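Local coordinates for protein thiosulfate sulfurtransferase TUM1 (Saccharomyces cerevisiae, PDB 3UTN) that accepts persulfide sulfur from the desulfurase NFS1 and passes it to UBA4 for 2-thiolation of the wobble uridine of tRNAs, at residues Pro25-Ile30 and Pro140-Leu145; Lys43-Val48 and Asp113-Val118. All blocks are in the same frame, centred on the assembly; numbering follows the deposited sequence.

Interaction 1 (Pro25-Ile30 and Pro140-Leu145); sequences PLFDLI and PKVYLL. With DMS (dimethyl sulfoxide), chain B.
D28, L29 and I30 pair in parallel with Y143, L144 and L145, the bridged CA atoms 4.5 to 4.7 Å apart, through three backbone hydrogen bonds: I30 N to L144 O (2.7 Å), D28 N to V142 O, and L144 N to D28 O. This adds the outermost strand to the parallel sheet of the N-terminal rhodanese domain. On one face of the pair I30 reaches over the Y143 ring with CD1, a CH-pi contact 4.2 Å from the ring centroid and 22° off its normal; methyl C2 of a dimethyl sulfoxide sits over the opposite face, offset toward the rim, 3.3 Å from Y143 CZ. F27 and L144 lie alongside each other on the reverse face, with F27 CD1 3.5 Å from L144 CB. A chi1 of 63° sets F27 CG between its backbone N and carbonyl carbon, and the ring runs next to L144. L29 extends this apolar row, its CD2 meeting L144 CD2 at 3.6 Å. All three touch T293 of helix 286-297, where the C-terminal rhodanese domain meets this face. V142 N donates to the sulfoxide oxygen over 2.7 Å, at 168°, so the strand-to-strand bonding begins only at V142 O, and a solvent molecule satisfies the preceding amide.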
loop_
_atom_site.group_PDB
_atom_site.type_symbol
_atom_site.label_atom_id
_atom_site.label_comp_id
_atom_site.label_asym_id
_atom_site.label_seq_id
_atom_site.Cartn_x
_atom_site.Cartn_y
_atom_site.Cartn_z
ATOM N N PRO A 25 4.538 11.646 -9.262
ATOM C CA PRO A 25 4.047 10.422 -8.620
ATOM C C PRO A 25 4.961 9.983 -7.487
ATOM O O PRO A 25 6.180 10.004 -7.637
ATOM C CB PRO A 25 4.077 9.385 -9.751
ATOM C CG PRO A 25 4.192 10.168 -11.014
ATOM C CD PRO A 25 4.967 11.395 -10.648
ATOM N N LEU A 26 4.374 9.604 -6.356
ATOM C CA LEU A 26 5.162 9.160 -5.207
ATOM C C LEU A 26 5.903 7.880 -5.524
ATOM O O LEU A 26 6.991 7.627 -5.017
ATOM C CB LEU A 26 4.277 8.975 -3.990
ATOM C CG LEU A 26 3.734 10.284 -3.431
ATOM C CD1 LEU A 26 3.303 9.998 -2.018
ATOM C CD2 LEU A 26 4.784 11.386 -3.450
ATOM N N PHE A 27 5.299 7.075 -6.381
ATOM C CA PHE A 27 5.992 5.952 -6.960
ATOM C C PHE A 27 5.295 5.588 -8.243
ATOM O O PHE A 27 4.117 5.886 -8.424
ATOM C CB PHE A 27 6.025 4.763 -5.999
ATOM C CG PHE A 27 4.678 4.208 -5.670
ATOM C CD1 PHE A 27 4.143 3.173 -6.416
ATOM C CD2 PHE A 27 3.949 4.717 -4.607
ATOM C CE1 PHE A 27 2.903 2.652 -6.101
ATOM C CE2 PHE A 27 2.712 4.206 -4.294
ATOM C CZ PHE A 27 2.192 3.166 -5.036
ATOM N N ASP A 28 6.037 4.962 -9.138
ATOM C CA ASP A 28 5.468 4.478 -10.366
ATOM C C ASP A 28 5.396 2.986 -10.251
ATOM O O ASP A 28 6.249 2.360 -9.630
ATOM C CB ASP A 28 6.349 4.843 -11.556
ATOM C CG ASP A 28 6.308 6.320 -11.883
ATOM O OD1 ASP A 28 5.447 7.023 -11.327
ATOM O OD2 ASP A 28 7.137 6.775 -12.701
ATOM N N LEU A 29 4.373 2.409 -10.858
ATOM C CA LEU A 29 4.388 0.986 -11.064
ATOM C C LEU A 29 5.511 0.725 -12.030
ATOM O O LEU A 29 5.850 1.567 -12.866
ATOM C CB LEU A 29 3.079 0.493 -11.663
ATOM C CG LEU A 29 1.795 0.658 -10.860
ATOM C CD1 LEU A 29 0.909 -0.517 -11.201
ATOM C CD2 LEU A 29 2.049 0.712 -9.365
ATOM N N ILE A 30 6.110 -0.439 -11.901
ATOM C CA ILE A 30 7.088 -0.850 -12.867
ATOM C C ILE A 30 6.845 -2.319 -13.107
ATOM O O ILE A 30 6.689 -3.101 -12.167
ATOM C CB ILE A 30 8.526 -0.533 -12.409
ATOM C CG1 ILE A 30 9.502 -0.672 -13.576
ATOM C CG2 ILE A 30 8.923 -1.374 -11.210
ATOM C CD1 ILE A 30 10.866 -0.103 -13.289
ATOM N N PRO A 140 12.908 9.890 -3.652
ATOM C CA PRO A 140 12.798 10.465 -4.983
ATOM C C PRO A 140 12.314 9.454 -6.006
ATOM O O PRO A 140 11.401 9.742 -6.771
ATOM C CB PRO A 140 14.233 10.899 -5.293
ATOM C CG PRO A 140 14.823 11.187 -3.960
ATOM C CD PRO A 140 14.242 10.120 -3.070
ATOM N N LYS A 141 12.917 8.274 -6.007
ATOM C CA LYS A 141 12.639 7.314 -7.052
ATOM C C LYS A 141 12.163 6.027 -6.443
ATOM O O LYS A 141 12.922 5.276 -5.830
ATOM C CB LYS A 141 13.861 7.115 -7.943
ATOM C CG LYS A 141 14.268 8.392 -8.675
ATOM C CD LYS A 141 15.644 8.273 -9.312
ATOM C CE LYS A 141 16.751 8.153 -8.276
ATOM N NZ LYS A 141 16.857 9.317 -7.348
ATOM N N VAL A 142 10.872 5.794 -6.600
ATOM C CA VAL A 142 10.258 4.642 -6.022
ATOM C C VAL A 142 9.395 4.021 -7.082
ATOM O O VAL A 142 8.577 4.679 -7.727
ATOM C CB VAL A 142 9.398 4.973 -4.795
ATOM C CG1 VAL A 142 8.876 3.687 -4.166
ATOM C CG2 VAL A 142 10.199 5.764 -3.775
ATOM N N TYR A 143 9.600 2.735 -7.256
ATOM C CA TYR A 143 8.771 1.987 -8.138
ATOM C C TYR A 143 8.120 0.917 -7.344
ATOM O O TYR A 143 8.655 0.440 -6.345
ATOM C CB TYR A 143 9.595 1.390 -9.252
ATOM C CG TYR A 143 10.118 2.435 -10.188
ATOM C CD1 TYR A 143 9.369 2.851 -11.279
ATOM C CD2 TYR A 143 11.358 3.022 -9.971
ATOM C CE1 TYR A 143 9.845 3.814 -12.147
ATOM C CE2 TYR A 143 11.844 3.985 -10.834
ATOM C CZ TYR A 143 11.083 4.374 -11.918
ATOM O OH TYR A 143 11.565 5.337 -12.767
ATOM N N LEU A 144 6.931 0.569 -7.783
ATOM C CA LEU A 144 6.262 -0.554 -7.243
ATOM C C LEU A 144 6.354 -1.554 -8.346
ATOM O O LEU A 144 5.788 -1.354 -9.417
ATOM C CB LEU A 144 4.814 -0.216 -6.961
ATOM C CG LEU A 144 4.016 -1.394 -6.438
ATOM C CD1 LEU A 144 4.659 -1.874 -5.152
ATOM C CD2 LEU A 144 2.581 -0.969 -6.224
ATOM N N LEU A 145 7.107 -2.615 -8.099
ATOM C CA LEU A 145 7.194 -3.656 -9.080
ATOM C C LEU A 145 5.810 -4.217 -9.219
ATOM O O LEU A 145 5.150 -4.534 -8.230
ATOM C CB LEU A 145 8.169 -4.745 -8.671
ATOM C CG LEU A 145 8.277 -5.857 -9.716
ATOM C CD1 LEU A 145 8.988 -5.366 -10.965
ATOM C CD2 LEU A 145 9.006 -7.027 -9.109
HETATM S S DMS B . 8.640 7.551 -8.989
HETATM O O DMS B . 9.474 7.769 -7.791
HETATM C C1 DMS B . 8.505 9.035 -9.830
HETATM C C2 DMS B . 9.571 6.710 -10.133
#

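Interaction 2 (Lys43-Val48 and Asp113-Val118); sequences KVHRIV and DDILVV
The H45 ring has V44 CG1 over one face and D113 OD2 at its edge, where ND1 donates a nearly straight bond (2.7 Å from H45 ND1 to D113 OD2, 169°). OD2 lies in the ring plane, but ring and carboxylate are turned 62° apart, and ND1 meets it on the syn side, out of the carboxylate plane. A water accepting from R46 N also donates to D113 OD2. R46 forms a side-on, two-nitrogen salt bridge with D114: NH2 to D114 OD2 is 2.6 Å and almost straight, in the guanidinium plane and on the syn lone pair, whereas NE to D114 OD1, 2.8 Å, is bent to 140° and tilted from both planes, so the fork is not flat. A bend at chi3 turns the R46 head back alongside D114. NH2 also bonds G109 O, and D114 OD2 accepts from Q111 N. With a leucine in place of R46, the buried D114 carboxylate would probably keep Q111 N but have its charge left without its mate, and G109 O would lose that donor. I47 and V48 pair in parallel with I115 and L116; I115 N donates to R46 O at 2.6 Å, and I47 CG1 packs 3.8 Å from I115 CB. Helix 32-41 covers I47, I115 and V117, helix 127-136 meets L116 and V118 on the other face, and strand 141-145 flanks strand 115-119 inside the parallel sheet of the N-terminal rhodanese domain.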
loop_
_atom_site.group_PDB
_atom_site.type_symbol
_atom_site.label_atom_id
_atom_site.label_comp_id
_atom_site.label_asym_id
_atom_site.label_seq_id
_atom_site.Cartn_x
_atom_site.Cartn_y
_atom_site.Cartn_z
ATOM N N LYS A 43 22.711 3.752 -14.997
ATOM C CA LYS A 43 24.121 4.096 -14.941
ATOM C C LYS A 43 24.394 5.010 -13.759
ATOM O O LYS A 43 25.522 5.085 -13.275
ATOM C CB LYS A 43 24.548 4.786 -16.236
ATOM C CG LYS A 43 24.409 3.924 -17.479
ATOM C CD LYS A 43 24.703 4.728 -18.738
ATOM C CE LYS A 43 24.928 3.820 -19.938
ATOM N NZ LYS A 43 26.134 2.962 -19.757
ATOM N N VAL A 44 23.353 5.695 -13.294
ATOM C CA VAL A 44 23.503 6.733 -12.276
ATOM C C VAL A 44 23.041 6.253 -10.905
ATOM O O VAL A 44 23.785 6.349 -9.924
ATOM C CB VAL A 44 22.749 8.029 -12.671
ATOM C CG1 VAL A 44 22.884 9.096 -11.591
ATOM C CG2 VAL A 44 23.265 8.564 -14.000
ATOM N N HIS A 45 21.820 5.729 -10.845
ATOM C CA HIS A 45 21.178 5.427 -9.573
ATOM C C HIS A 45 21.278 3.992 -9.199
ATOM O O HIS A 45 21.063 3.108 -10.016
ATOM C CB HIS A 45 19.709 5.821 -9.610
ATOM C CG HIS A 45 19.461 7.215 -10.124
ATOM N ND1 HIS A 45 19.908 8.307 -9.486
ATOM C CD2 HIS A 45 18.765 7.668 -11.242
ATOM C CE1 HIS A 45 19.533 9.405 -10.160
ATOM N NE2 HIS A 45 18.827 9.012 -11.236
ATOM N N ARG A 46 21.593 3.737 -7.942
ATOM C CA ARG A 46 21.513 2.389 -7.441
ATOM C C ARG A 46 20.054 1.960 -7.503
ATOM O O ARG A 46 19.155 2.741 -7.201
ATOM C CB ARG A 46 22.023 2.338 -6.017
ATOM C CG ARG A 46 22.497 0.971 -5.586
ATOM C CD ARG A 46 23.235 1.090 -4.275
ATOM N NE ARG A 46 22.349 1.573 -3.222
ATOM C CZ ARG A 46 22.642 1.562 -1.927
ATOM N NH1 ARG A 46 23.810 1.096 -1.505
ATOM N NH2 ARG A 46 21.760 2.023 -1.054
ATOM N N ILE A 47 19.816 0.733 -7.940
ATOM C CA ILE A 47 18.461 0.224 -7.947
ATOM C C ILE A 47 18.344 -0.801 -6.852
ATOM O O ILE A 47 19.005 -1.841 -6.860
ATOM C CB ILE A 47 18.037 -0.350 -9.298
ATOM C CG1 ILE A 47 18.000 0.775 -10.328
ATOM C CG2 ILE A 47 16.666 -1.005 -9.178
ATOM C CD1 ILE A 47 17.877 0.284 -11.742
ATOM N N VAL A 48 17.515 -0.466 -5.886
ATOM C CA VAL A 48 17.377 -1.286 -4.722
ATOM C C VAL A 48 15.963 -1.790 -4.755
ATOM O O VAL A 48 15.029 -1.043 -4.478
ATOM C CB VAL A 48 17.653 -0.497 -3.434
ATOM C CG1 VAL A 48 17.440 -1.392 -2.223
ATOM C CG2 VAL A 48 19.064 0.058 -3.455
ATOM N N ASP A 113 19.295 8.511 -3.239
ATOM C CA ASP A 113 19.349 8.421 -4.689
ATOM C C ASP A 113 18.901 7.069 -5.221
ATOM O O ASP A 113 18.737 6.903 -6.425
ATOM C CB ASP A 113 20.750 8.728 -5.208
ATOM C CG ASP A 113 20.763 8.979 -6.695
ATOM O OD1 ASP A 113 19.934 9.795 -7.154
ATOM O OD2 ASP A 113 21.582 8.356 -7.407
ATOM N N ASP A 114 18.719 6.105 -4.325
ATOM C CA ASP A 114 18.324 4.771 -4.734
ATOM C C ASP A 114 17.027 4.810 -5.490
ATOM O O ASP A 114 16.083 5.479 -5.094
ATOM C CB ASP A 114 18.137 3.858 -3.534
ATOM C CG ASP A 114 19.434 3.467 -2.903
ATOM O OD1 ASP A 114 20.489 3.612 -3.548
ATOM O OD2 ASP A 114 19.394 2.985 -1.760
ATOM N N ILE A 115 16.986 4.089 -6.594
ATOM C CA ILE A 115 15.714 3.765 -7.187
ATOM C C ILE A 115 15.214 2.577 -6.381
ATOM O O ILE A 115 15.812 1.503 -6.394
ATOM C CB ILE A 115 15.851 3.388 -8.659
ATOM C CG1 ILE A 115 16.302 4.597 -9.476
ATOM C CG2 ILE A 115 14.532 2.844 -9.168
ATOM C CD1 ILE A 115 16.655 4.270 -10.909
ATOM N N LEU A 116 14.141 2.791 -5.641
ATOM C CA LEU A 116 13.588 1.720 -4.860
ATOM C C LEU A 116 12.525 1.071 -5.683
ATOM O O LEU A 116 11.641 1.727 -6.217
ATOM C CB LEU A 116 13.032 2.221 -3.535
ATOM C CG LEU A 116 14.097 2.880 -2.660
ATOM C CD1 LEU A 116 13.454 3.417 -1.399
ATOM C CD2 LEU A 116 15.232 1.925 -2.323
ATOM N N VAL A 117 12.649 -0.226 -5.840
ATOM C CA VAL A 117 11.652 -0.939 -6.579
ATOM C C VAL A 117 11.014 -1.895 -5.614
ATOM O O VAL A 117 11.583 -2.907 -5.231
ATOM C CB VAL A 117 12.215 -1.640 -7.813
ATOM C CG1 VAL A 117 11.091 -2.387 -8.505
ATOM C CG2 VAL A 117 12.847 -0.615 -8.751
ATOM N N VAL A 118 9.810 -1.545 -5.218
ATOM C CA VAL A 118 9.166 -2.251 -4.162
ATOM C C VAL A 118 8.407 -3.399 -4.754
ATOM O O VAL A 118 7.790 -3.284 -5.803
ATOM C CB VAL A 118 8.203 -1.349 -3.405
ATOM C CG1 VAL A 118 7.600 -2.120 -2.251
ATOM C CG2 VAL A 118 8.949 -0.129 -2.901
HETATM O O HOH W 1 22.282 5.813 -6.587
#

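Overall arrangement
Both contacts belong to one five-stranded parallel sheet with strand order 1-5-4-2-3, their centres about 10 Å apart. Strands 141-145 and 115-119 are neighbours and join them, with probable hydrogen bonds from Y143 N to L116 O and from L145 N to V118 O. Interaction 1 adds the outermost strand 28-30, is partly buried, and lies toward helix 286-297 of the C-terminal rhodanese domain; interaction 2 pairs inner strands, is more buried, and packs against helices 32-41 and 127-136 of its own domain. Apolar and aromatic contacts dominate the first, while the second has charged and histidine bonds in the loop residues just before strands 47-51 and 115-119. The K141-D113 salt bridge links the two. Neither lies near the catalytic cysteine.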